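PDB 3OOX: putative 2OG-Fe(II) oxygenase family protein from Caulobacter crescentus CB15, which probably uses Fe(2+) and O2 to convert 2-oxoglutarate to ethene and CO2, and in a second reaction to oxidise L-arginine with release of guanidine and succinate. Local coordinates for residues A[47-51]-A[129-134]; A[99-104]-A[118-122]; A[170-176]-A[262-268]. All blocks are in the same frame, centred on the assembly; numbering follows the deposited sequence. Where two conformers were deposited one is given.

Contact 1 (A[47-51]-A[129-134])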
loop_
_atom_site.group_PDB
_atom_site.type_symbol
_atom_site.label_atom_id
_atom_site.label_comp_id
_atom_site.label_asym_id
_atom_site.label_seq_id
_atom_site.Cartn_x
_atom_site.Cartn_y
_atom_site.Cartn_z
ATOM N N ARG A 47 -19.377 3.245 0.320
ATOM C CA ARG A 47 -18.848 2.059 0.968
ATOM C C ARG A 47 -17.392 2.270 1.407
ATOM O O ARG A 47 -16.991 1.745 2.458
ATOM C CB ARG A 47 -19.006 0.836 0.079
ATOM C CG ARG A 47 -20.472 0.521 -0.224
ATOM C CD ARG A 47 -20.629 -0.809 -0.948
ATOM N NE ARG A 47 -20.533 -1.934 -0.026
ATOM C CZ ARG A 47 -20.933 -3.173 -0.296
ATOM N NH1 ARG A 47 -21.454 -3.473 -1.480
ATOM N NH2 ARG A 47 -20.798 -4.121 0.622
ATOM N N ILE A 48 -16.625 3.068 0.652
ATOM C CA ILE A 48 -15.285 3.496 1.143
ATOM C C ILE A 48 -15.510 4.230 2.470
ATOM O O ILE A 48 -14.903 3.889 3.504
ATOM C CB ILE A 48 -14.533 4.441 0.165
ATOM C CG1 ILE A 48 -14.089 3.716 -1.110
ATOM C CG2 ILE A 48 -13.286 5.099 0.850
ATOM C CD1 ILE A 48 -13.561 4.667 -2.168
ATOM N N ASP A 49 -16.444 5.195 2.460
ATOM C CA ASP A 49 -16.683 6.033 3.638
ATOM C C ASP A 49 -17.173 5.218 4.842
ATOM O O ASP A 49 -16.805 5.513 5.996
ATOM C CB ASP A 49 -17.671 7.171 3.326
ATOM C CG ASP A 49 -17.097 8.228 2.407
ATOM O OD1 ASP A 49 -15.890 8.186 2.059
ATOM O OD2 ASP A 49 -17.872 9.124 2.021
ATOM N N ALA A 50 -17.980 4.190 4.591
ATOM C CA ALA A 50 -18.419 3.263 5.645
ATOM C C ALA A 50 -17.243 2.505 6.266
ATOM O O ALA A 50 -17.195 2.320 7.481
ATOM C CB ALA A 50 -19.433 2.287 5.115
ATOM N N ALA A 51 -16.307 2.059 5.435
ATOM C CA ALA A 51 -15.114 1.396 5.971
ATOM C C ALA A 51 -14.323 2.373 6.836
ATOM O O ALA A 51 -13.902 2.018 7.944
ATOM C CB ALA A 51 -14.258 0.842 4.857
ATOM N N HIS A 129 -17.771 -6.487 7.926
ATOM C CA HIS A 129 -18.357 -6.296 6.604
ATOM C C HIS A 129 -17.770 -5.088 5.836
ATOM O O HIS A 129 -17.352 -5.224 4.662
ATOM C CB HIS A 129 -19.893 -6.194 6.725
ATOM C CG HIS A 129 -20.574 -5.786 5.454
ATOM N ND1 HIS A 129 -20.740 -4.465 5.093
ATOM C CD2 HIS A 129 -21.110 -6.522 4.450
ATOM C CE1 HIS A 129 -21.369 -4.406 3.929
ATOM N NE2 HIS A 129 -21.595 -5.638 3.514
ATOM N N ASP A 130 -17.725 -3.932 6.493
ATOM C CA ASP A 130 -17.358 -2.701 5.814
ATOM C C ASP A 130 -15.868 -2.748 5.439
ATOM O O ASP A 130 -15.485 -2.376 4.341
ATOM C CB ASP A 130 -17.602 -1.465 6.688
ATOM C CG ASP A 130 -19.068 -1.199 6.979
ATOM O OD1 ASP A 130 -19.942 -1.880 6.402
ATOM O OD2 ASP A 130 -19.317 -0.290 7.810
ATOM N N VAL A 131 -15.033 -3.192 6.362
ATOM C CA VAL A 131 -13.585 -3.194 6.131
ATOM C C VAL A 131 -13.215 -4.305 5.117
ATOM O O VAL A 131 -12.304 -4.131 4.284
ATOM C CB VAL A 131 -12.826 -3.333 7.472
ATOM C CG1 VAL A 131 -11.303 -3.474 7.266
ATOM C CG2 VAL A 131 -13.074 -2.151 8.366
ATOM N N SER A 132 -13.886 -5.458 5.186
ATOM C CA SER A 132 -13.626 -6.532 4.211
ATOM C C SER A 132 -13.986 -6.069 2.806
ATOM O O SER A 132 -13.278 -6.373 1.855
ATOM C CB SER A 132 -14.375 -7.833 4.566
ATOM O OG SER A 132 -13.910 -8.423 5.758
ATOM N N TRP A 133 -15.087 -5.316 2.662
ATOM C CA TRP A 133 -15.455 -4.765 1.355
ATOM C C TRP A 133 -14.308 -3.910 0.796
ATOM O O TRP A 133 -13.973 -3.984 -0.382
ATOM C CB TRP A 133 -16.739 -3.942 1.409
ATOM C CG TRP A 133 -17.075 -3.309 0.078
ATOM C CD1 TRP A 133 -17.864 -3.863 -0.922
ATOM C CD2 TRP A 133 -16.609 -2.049 -0.448
ATOM N NE1 TRP A 133 -17.926 -3.014 -2.000
ATOM C CE2 TRP A 133 -17.155 -1.908 -1.755
ATOM C CE3 TRP A 133 -15.781 -1.030 0.046
ATOM C CZ2 TRP A 133 -16.909 -0.787 -2.551
ATOM C CZ3 TRP A 133 -15.531 0.077 -0.762
ATOM C CH2 TRP A 133 -16.096 0.187 -2.045
ATOM N N LEU A 134 -13.705 -3.100 1.663
ATOM C CA LEU A 134 -12.652 -2.203 1.207
ATOM C C LEU A 134 -11.399 -2.967 0.772
ATOM O O LEU A 134 -10.771 -2.627 -0.250
ATOM C CB LEU A 134 -12.332 -1.148 2.278
ATOM C CG LEU A 134 -11.319 -0.052 1.872
ATOM C CD1 LEU A 134 -11.762 0.770 0.685
ATOM C CD2 LEU A 134 -10.991 0.884 3.054
HETATM O O HOH W 1 -17.568 -0.750 3.282
#
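R47 and A51, one helical turn apart, meet W133 and D130 where two helices pack beside the jelly-roll core of a 2OG-Fe(II) oxygenase; the axes of 47-51 and 129-134 approach to 8.3 Å with a crossing angle of -124°. The main bump is the W133 indole, carried across by a CG anti to the backbone N (chi1 177°). R47 lies over one face of it: CB stands above the six-membered ring, 3.5 Å from its centroid. In this conformer, one of two modelled, the R47 chain then bends at its third torsion and lays the guanidinium flat on the indole, planes 16° apart; the stack may not persist in the other. At the rim of the same ring, in its plane, I48 CG1 comes 3.9 Å from W133 CZ3, and I48 CG1 also lies against L134 CD1. A51 fills the next hollow. Its small CB sits against D130 O and 3.7 Å from L134 CD2, which lets the CA atoms of A51 and D130 close to 4.7 Å. The D130 carboxylate lies beside A50, held by H129 ND1, which donates to the anti lone pair of OD1, and by a hydrogen bond between S54 OG and OD2. Toward the sheet, L134 and I48 touch L201. Between the helices water 1 donates to R47 O at 2.7 Å and to D130 O at 2.8 Å.

Contact 2 (A[99-104]-A[118-122]); sequences WHMGRD and NVWPA
Segment 99-104, which includes part of strand 97-101, and the loop 118-121 run past each other with end-to-end directions 129° apart, nearest at M101 and N118, whose CA atoms are 6.2 Å apart. The N118 amide turns its polar end to G102 and pairs with both its backbone groups. OD1 accepts from G102 N at 2.8 Å, on a lone pair in the carbonyl plane, while ND2 gives an almost straight bond to G102 O, also 2.8 Å, from well above that carbonyl's plane. The second hydrogen of ND2 goes to D104 OD1 at 2.9 Å; this carboxylate stands nearly upright on the amide, planes 82° apart, and is met from above. Three bonds thus fix the flip of the amide, and an alanine here would probably leave G102 N and O and D104 OD1 without these partners and loosen the loop's tie to segment 99-104. CB of W120 points away from the strand, but a chi1 of -55° brings the indole back over N118 CB, where its edge receives the selenium of M101, a selenomethionine, in a Met-aromatic contact (SE to W120 CH2 3.7 Å). Further along, the W99 indole presents its edge to V119 O, with CZ2 3.3 Å away, and CH2 touches P121 CD; water 2 joins W99 NE1 to V119 O. W99 also meets F58 and F127 edge-to-face. D104 OD1 gathers N118 ND2 and waters 4 and 5, the latter reached also by W120 NE1: three donors on one oxygen are consistent with an ionised carboxylate.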
loop_
_atom_site.group_PDB
_atom_site.type_symbol
_atom_site.label_atom_id
_atom_site.label_comp_id
_atom_site.label_asym_id
_atom_site.label_seq_id
_atom_site.Cartn_x
_atom_site.Cartn_y
_atom_site.Cartn_z
ATOM N N TRP A 99 -4.524 -0.984 12.652
ATOM C CA TRP A 99 -5.244 -2.248 12.522
ATOM C C TRP A 99 -4.799 -2.884 11.207
ATOM O O TRP A 99 -4.780 -2.209 10.181
ATOM C CB TRP A 99 -6.767 -2.036 12.468
ATOM C CG TRP A 99 -7.487 -3.351 12.400
ATOM C CD1 TRP A 99 -7.784 -4.077 11.275
ATOM C CD2 TRP A 99 -7.967 -4.112 13.512
ATOM N NE1 TRP A 99 -8.426 -5.246 11.618
ATOM C CE2 TRP A 99 -8.542 -5.290 12.988
ATOM C CE3 TRP A 99 -7.996 -3.905 14.901
ATOM C CZ2 TRP A 99 -9.131 -6.263 13.820
ATOM C CZ3 TRP A 99 -8.578 -4.890 15.731
ATOM C CH2 TRP A 99 -9.140 -6.042 15.176
ATOM N N HIS A 100 -4.446 -4.151 11.230
ATOM C CA HIS A 100 -4.118 -4.859 10.008
ATOM C C HIS A 100 -5.068 -6.013 9.724
ATOM O O HIS A 100 -5.311 -6.853 10.594
ATOM C CB HIS A 100 -2.703 -5.406 10.089
ATOM C CG HIS A 100 -1.667 -4.339 9.989
ATOM N ND1 HIS A 100 -0.655 -4.197 10.909
ATOM C CD2 HIS A 100 -1.502 -3.346 9.081
ATOM C CE1 HIS A 100 0.103 -3.164 10.561
ATOM N NE2 HIS A 100 -0.392 -2.626 9.456
HETATM N N MSE A 101 -5.572 -6.016 8.499
HETATM C CA MSE A 101 -6.385 -7.100 7.984
HETATM C C MSE A 101 -5.624 -7.765 6.861
HETATM O O MSE A 101 -5.241 -7.102 5.901
HETATM C CB MSE A 101 -7.726 -6.575 7.453
HETATM C CG MSE A 101 -8.621 -7.699 6.876
HETATM SE SE MSE A 101 -10.097 -6.988 5.862
HETATM C CE MSE A 101 -10.456 -8.640 4.845
ATOM N N GLY A 102 -5.445 -9.081 6.989
ATOM C CA GLY A 102 -4.891 -9.898 5.915
ATOM C C GLY A 102 -5.985 -10.571 5.116
ATOM O O GLY A 102 -7.173 -10.320 5.311
ATOM N N ARG A 103 -5.591 -11.497 4.240
ATOM C CA ARG A 103 -6.564 -12.233 3.419
ATOM C C ARG A 103 -7.342 -13.240 4.255
ATOM O O ARG A 103 -6.742 -13.959 5.031
ATOM C CB ARG A 103 -5.848 -12.987 2.296
ATOM C CG ARG A 103 -6.858 -13.579 1.304
ATOM C CD ARG A 103 -6.235 -14.034 0.014
ATOM N NE ARG A 103 -5.779 -12.898 -0.802
ATOM C CZ ARG A 103 -6.526 -12.065 -1.496
ATOM N NH1 ARG A 103 -7.835 -12.241 -1.590
ATOM N NH2 ARG A 103 -5.937 -11.074 -2.151
ATOM N N ASP A 104 -8.654 -13.287 4.030
ATOM C CA ASP A 104 -9.501 -14.359 4.577
ATOM C C ASP A 104 -9.413 -15.516 3.589
ATOM O O ASP A 104 -9.877 -15.393 2.445
ATOM C CB ASP A 104 -10.970 -13.947 4.664
ATOM C CG ASP A 104 -11.293 -13.111 5.892
ATOM O OD1 ASP A 104 -10.734 -13.361 6.980
ATOM O OD2 ASP A 104 -12.156 -12.217 5.762
ATOM N N ASN A 118 -7.532 -13.676 10.321
ATOM C CA ASN A 118 -7.940 -12.347 10.812
ATOM C C ASN A 118 -8.605 -12.456 12.175
ATOM O O ASN A 118 -9.193 -13.490 12.515
ATOM C CB ASN A 118 -8.885 -11.659 9.852
ATOM C CG ASN A 118 -8.167 -11.076 8.679
ATOM O OD1 ASN A 118 -7.115 -10.432 8.850
ATOM N ND2 ASN A 118 -8.703 -11.328 7.453
ATOM N N VAL A 119 -8.501 -11.381 12.934
ATOM C CA VAL A 119 -9.329 -11.176 14.104
ATOM C C VAL A 119 -10.232 -9.995 13.785
ATOM O O VAL A 119 -9.995 -9.253 12.828
ATOM C CB VAL A 119 -8.479 -10.945 15.387
ATOM C CG1 VAL A 119 -7.642 -12.189 15.704
ATOM C CG2 VAL A 119 -7.571 -9.655 15.243
ATOM N N TRP A 120 -11.301 -9.825 14.575
ATOM C CA TRP A 120 -12.325 -8.808 14.327
ATOM C C TRP A 120 -12.820 -8.210 15.629
ATOM O O TRP A 120 -12.927 -8.927 16.631
ATOM C CB TRP A 120 -13.518 -9.379 13.547
ATOM C CG TRP A 120 -13.153 -10.038 12.282
ATOM C CD1 TRP A 120 -13.048 -11.386 12.058
ATOM C CD2 TRP A 120 -12.763 -9.400 11.063
ATOM N NE1 TRP A 120 -12.653 -11.630 10.761
ATOM C CE2 TRP A 120 -12.497 -10.428 10.122
ATOM C CE3 TRP A 120 -12.686 -8.067 10.641
ATOM C CZ2 TRP A 120 -12.098 -10.152 8.810
ATOM C CZ3 TRP A 120 -12.306 -7.807 9.318
ATOM C CH2 TRP A 120 -12.034 -8.850 8.428
ATOM N N PRO A 121 -13.107 -6.895 15.631
ATOM C CA PRO A 121 -13.571 -6.256 16.871
ATOM C C PRO A 121 -15.080 -6.378 17.069
ATOM O O PRO A 121 -15.834 -5.706 16.401
ATOM C CB PRO A 121 -13.177 -4.788 16.676
ATOM C CG PRO A 121 -13.198 -4.588 15.203
ATOM C CD PRO A 121 -12.928 -5.920 14.537
ATOM N N ALA A 122 -15.497 -7.226 18.003
ATOM C CA ALA A 122 -16.937 -7.452 18.247
ATOM C C ALA A 122 -17.699 -6.166 18.560
ATOM O O ALA A 122 -18.905 -6.059 18.281
ATOM C CB ALA A 122 -17.106 -8.427 19.398
HETATM O O HOH W 2 -9.245 -7.718 10.416
HETATM O O HOH W 3 -6.890 -9.281 11.319
HETATM O O HOH W 4 -9.060 -15.261 8.342
HETATM O O HOH W 5 -12.333 -13.982 9.048
#

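Contact 3 (A[170-176]-A[262-268]); sequences VLRLLHY and RYSTPFF
Seven backbone hydrogen bonds zip strand 170-176 antiparallel to 262-268, the shortest from F268 N to V170 O and from Y176 N to R262 O, both 2.8 Å. The ladder falters at P266: its O still accepts from R172 N, but its own nitrogen has no hydrogen for R172 O, which instead receives a CA-H...O contact from T265 CA at 3.0 Å. At one end the R262 guanidinium, swung over by a bend at chi3 (-84°), lies on the Y176 ring as a cation-pi stack, CZ 4.1 Å from the centroid and planes 19° apart. On the opposite face H175 and Y263 run side by side, rings near parallel but slid apart, centroids 4.6 Å distant; E97 holds H175 ND1. R172 gives NE to H100 and turns a guanidinium face to F268, with NH1 3.6 Å from CZ. L171 and F267 pack together toward helix 127-152, which also covers T265. Paired strands of this kind build the major sheet of the double-stranded beta-helix. R262 and S264, on the same face as Y176, fit the Arg-X-Ser pattern with which relatives bind the distal carboxylate of 2-oxoglutarate, so this strand probably serves the cosubstrate site.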
loop_
_atom_site.group_PDB
_atom_site.type_symbol
_atom_site.label_atom_id
_atom_site.label_comp_id
_atom_site.label_asym_id
_atom_site.label_seq_id
_atom_site.Cartn_x
_atom_site.Cartn_y
_atom_site.Cartn_z
ATOM N N VAL A 170 -2.404 -6.896 2.537
ATOM C CA VAL A 170 -2.800 -6.352 3.848
ATOM C C VAL A 170 -3.453 -5.001 3.642
ATOM O O VAL A 170 -2.887 -4.126 3.000
ATOM C CB VAL A 170 -1.613 -6.241 4.774
ATOM C CG1 VAL A 170 -2.004 -5.508 6.076
ATOM C CG2 VAL A 170 -1.027 -7.619 5.126
ATOM N N LEU A 171 -4.643 -4.846 4.237
ATOM C CA LEU A 171 -5.293 -3.547 4.391
ATOM C C LEU A 171 -4.919 -3.029 5.759
ATOM O O LEU A 171 -5.160 -3.700 6.779
ATOM C CB LEU A 171 -6.808 -3.652 4.308
ATOM C CG LEU A 171 -7.600 -2.368 4.484
ATOM C CD1 LEU A 171 -7.206 -1.324 3.417
ATOM C CD2 LEU A 171 -9.122 -2.645 4.420
ATOM N N ARG A 172 -4.253 -1.862 5.799
ATOM C CA ARG A 172 -3.851 -1.241 7.037
ATOM C C ARG A 172 -4.794 -0.068 7.283
ATOM O O ARG A 172 -5.037 0.749 6.406
ATOM C CB ARG A 172 -2.435 -0.687 6.900
ATOM C CG ARG A 172 -1.963 0.203 8.090
ATOM C CD ARG A 172 -0.549 0.715 7.835
ATOM N NE ARG A 172 0.440 -0.339 7.974
ATOM C CZ ARG A 172 1.715 -0.209 7.627
ATOM N NH1 ARG A 172 2.166 0.935 7.112
ATOM N NH2 ARG A 172 2.521 -1.233 7.790
ATOM N N LEU A 173 -5.290 0.007 8.512
ATOM C CA LEU A 173 -6.029 1.170 9.003
ATOM C C LEU A 173 -5.089 1.875 9.993
ATOM O O LEU A 173 -4.571 1.257 10.922
ATOM C CB LEU A 173 -7.322 0.738 9.696
ATOM C CG LEU A 173 -8.153 -0.333 8.982
ATOM C CD1 LEU A 173 -9.357 -0.738 9.878
ATOM C CD2 LEU A 173 -8.624 0.128 7.593
ATOM N N LEU A 174 -4.837 3.165 9.770
ATOM C CA LEU A 174 -3.834 3.925 10.517
ATOM C C LEU A 174 -4.473 5.204 11.050
ATOM O O LEU A 174 -5.157 5.902 10.310
ATOM C CB LEU A 174 -2.658 4.285 9.595
ATOM C CG LEU A 174 -1.464 5.103 10.058
ATOM C CD1 LEU A 174 -0.811 4.475 11.269
ATOM C CD2 LEU A 174 -0.477 5.274 8.873
ATOM N N HIS A 175 -4.237 5.509 12.325
ATOM C CA HIS A 175 -4.739 6.710 12.951
ATOM C C HIS A 175 -3.630 7.440 13.671
ATOM O O HIS A 175 -2.949 6.844 14.537
ATOM C CB HIS A 175 -5.830 6.338 13.960
ATOM C CG HIS A 175 -6.280 7.461 14.855
ATOM N ND1 HIS A 175 -6.432 7.291 16.212
ATOM C CD2 HIS A 175 -6.650 8.744 14.596
ATOM C CE1 HIS A 175 -6.858 8.422 16.752
ATOM N NE2 HIS A 175 -6.979 9.325 15.797
ATOM N N TYR A 176 -3.469 8.725 13.327
ATOM C CA TYR A 176 -2.642 9.661 14.079
ATOM C C TYR A 176 -3.548 10.600 14.882
ATOM O O TYR A 176 -4.228 11.440 14.274
ATOM C CB TYR A 176 -1.805 10.530 13.139
ATOM C CG TYR A 176 -0.626 9.847 12.506
ATOM C CD1 TYR A 176 -0.762 9.165 11.315
ATOM C CD2 TYR A 176 0.643 9.924 13.100
ATOM C CE1 TYR A 176 0.352 8.535 10.712
ATOM C CE2 TYR A 176 1.738 9.311 12.526
ATOM C CZ TYR A 176 1.589 8.634 11.326
ATOM O OH TYR A 176 2.695 8.017 10.777
ATOM N N ARG A 262 -5.706 12.277 11.796
ATOM C CA ARG A 262 -5.475 11.792 10.456
ATOM C C ARG A 262 -5.732 10.290 10.446
ATOM O O ARG A 262 -5.278 9.563 11.334
ATOM C CB ARG A 262 -4.032 12.052 10.016
ATOM C CG ARG A 262 -3.633 13.527 9.920
ATOM C CD ARG A 262 -2.164 13.665 9.463
ATOM N NE ARG A 262 -1.190 13.542 10.559
ATOM C CZ ARG A 262 0.051 13.059 10.438
ATOM N NH1 ARG A 262 0.512 12.605 9.274
ATOM N NH2 ARG A 262 0.844 13.009 11.503
ATOM N N TYR A 263 -6.450 9.846 9.430
ATOM C CA TYR A 263 -6.681 8.421 9.208
ATOM C C TYR A 263 -6.248 8.125 7.793
ATOM O O TYR A 263 -6.433 8.939 6.871
ATOM C CB TYR A 263 -8.161 8.046 9.350
ATOM C CG TYR A 263 -8.740 8.399 10.674
ATOM C CD1 TYR A 263 -9.244 9.670 10.908
ATOM C CD2 TYR A 263 -8.765 7.477 11.713
ATOM C CE1 TYR A 263 -9.765 10.006 12.126
ATOM C CE2 TYR A 263 -9.284 7.793 12.939
ATOM C CZ TYR A 263 -9.791 9.062 13.143
ATOM O OH TYR A 263 -10.320 9.387 14.361
ATOM N N SER A 264 -5.686 6.951 7.609
ATOM C CA SER A 264 -5.290 6.468 6.297
ATOM C C SER A 264 -5.574 4.971 6.211
ATOM O O SER A 264 -5.489 4.276 7.213
ATOM C CB SER A 264 -3.805 6.745 6.080
ATOM O OG SER A 264 -3.406 6.481 4.747
ATOM N N THR A 265 -5.890 4.485 5.021
ATOM C CA THR A 265 -6.209 3.072 4.833
ATOM C C THR A 265 -5.493 2.501 3.604
ATOM O O THR A 265 -6.148 2.012 2.662
ATOM C CB THR A 265 -7.743 2.829 4.739
ATOM O OG1 THR A 265 -8.259 3.403 3.525
ATOM C CG2 THR A 265 -8.468 3.430 5.972
ATOM N N PRO A 266 -4.145 2.495 3.604
ATOM C CA PRO A 266 -3.423 1.922 2.489
ATOM C C PRO A 266 -3.625 0.404 2.337
ATOM O O PRO A 266 -3.730 -0.300 3.319
ATOM C CB PRO A 266 -1.955 2.222 2.813
ATOM C CG PRO A 266 -1.933 2.367 4.288
ATOM C CD PRO A 266 -3.247 3.002 4.653
ATOM N N PHE A 267 -3.608 -0.058 1.084
ATOM C CA PHE A 267 -3.721 -1.472 0.765
ATOM C C PHE A 267 -2.410 -1.904 0.137
ATOM O O PHE A 267 -2.044 -1.398 -0.945
ATOM C CB PHE A 267 -4.889 -1.714 -0.184
ATOM C CG PHE A 267 -5.082 -3.165 -0.531
ATOM C CD1 PHE A 267 -5.733 -4.016 0.347
ATOM C CD2 PHE A 267 -4.562 -3.687 -1.685
ATOM C CE1 PHE A 267 -5.889 -5.334 0.096
ATOM C CE2 PHE A 267 -4.726 -5.047 -1.942
ATOM C CZ PHE A 267 -5.436 -5.846 -1.053
ATOM N N PHE A 268 -1.725 -2.830 0.798
ATOM C CA PHE A 268 -0.443 -3.384 0.358
ATOM C C PHE A 268 -0.709 -4.690 -0.388
ATOM O O PHE A 268 -0.885 -5.771 0.236
ATOM C CB PHE A 268 0.468 -3.595 1.564
ATOM C CG PHE A 268 0.773 -2.336 2.320
ATOM C CD1 PHE A 268 1.810 -1.511 1.920
ATOM C CD2 PHE A 268 0.026 -1.963 3.427
ATOM C CE1 PHE A 268 2.117 -0.371 2.637
ATOM C CE2 PHE A 268 0.303 -0.777 4.104
ATOM C CZ PHE A 268 1.344 0.021 3.684
HETATM O O HOH W 6 -3.062 14.244 13.388
#

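How the contacts relate
The three contacts form a triangle, each centre about 13 Å from the other two, tied by helix 127-152 and the major sheet. Contact 1 meets contact 3 where V131 O lies 3.5 Å from L171 CD2; it meets contact 2 through V131 O and M101 SE, 3.9 Å apart. Contacts 2 and 3 lie on neighbouring strands, with probable hydrogen bonds between W99 O and L173 N and between H100 NE2 and R172 NE, both 2.8 Å. Contact 2 is nested within the loop closed by contact 1. The centre of contact 3, which holds R262 and S264, probably part of the 2-oxoglutarate site, lies about 9 Å from the chain's centre, those of contacts 1 and 2 about 16 Å.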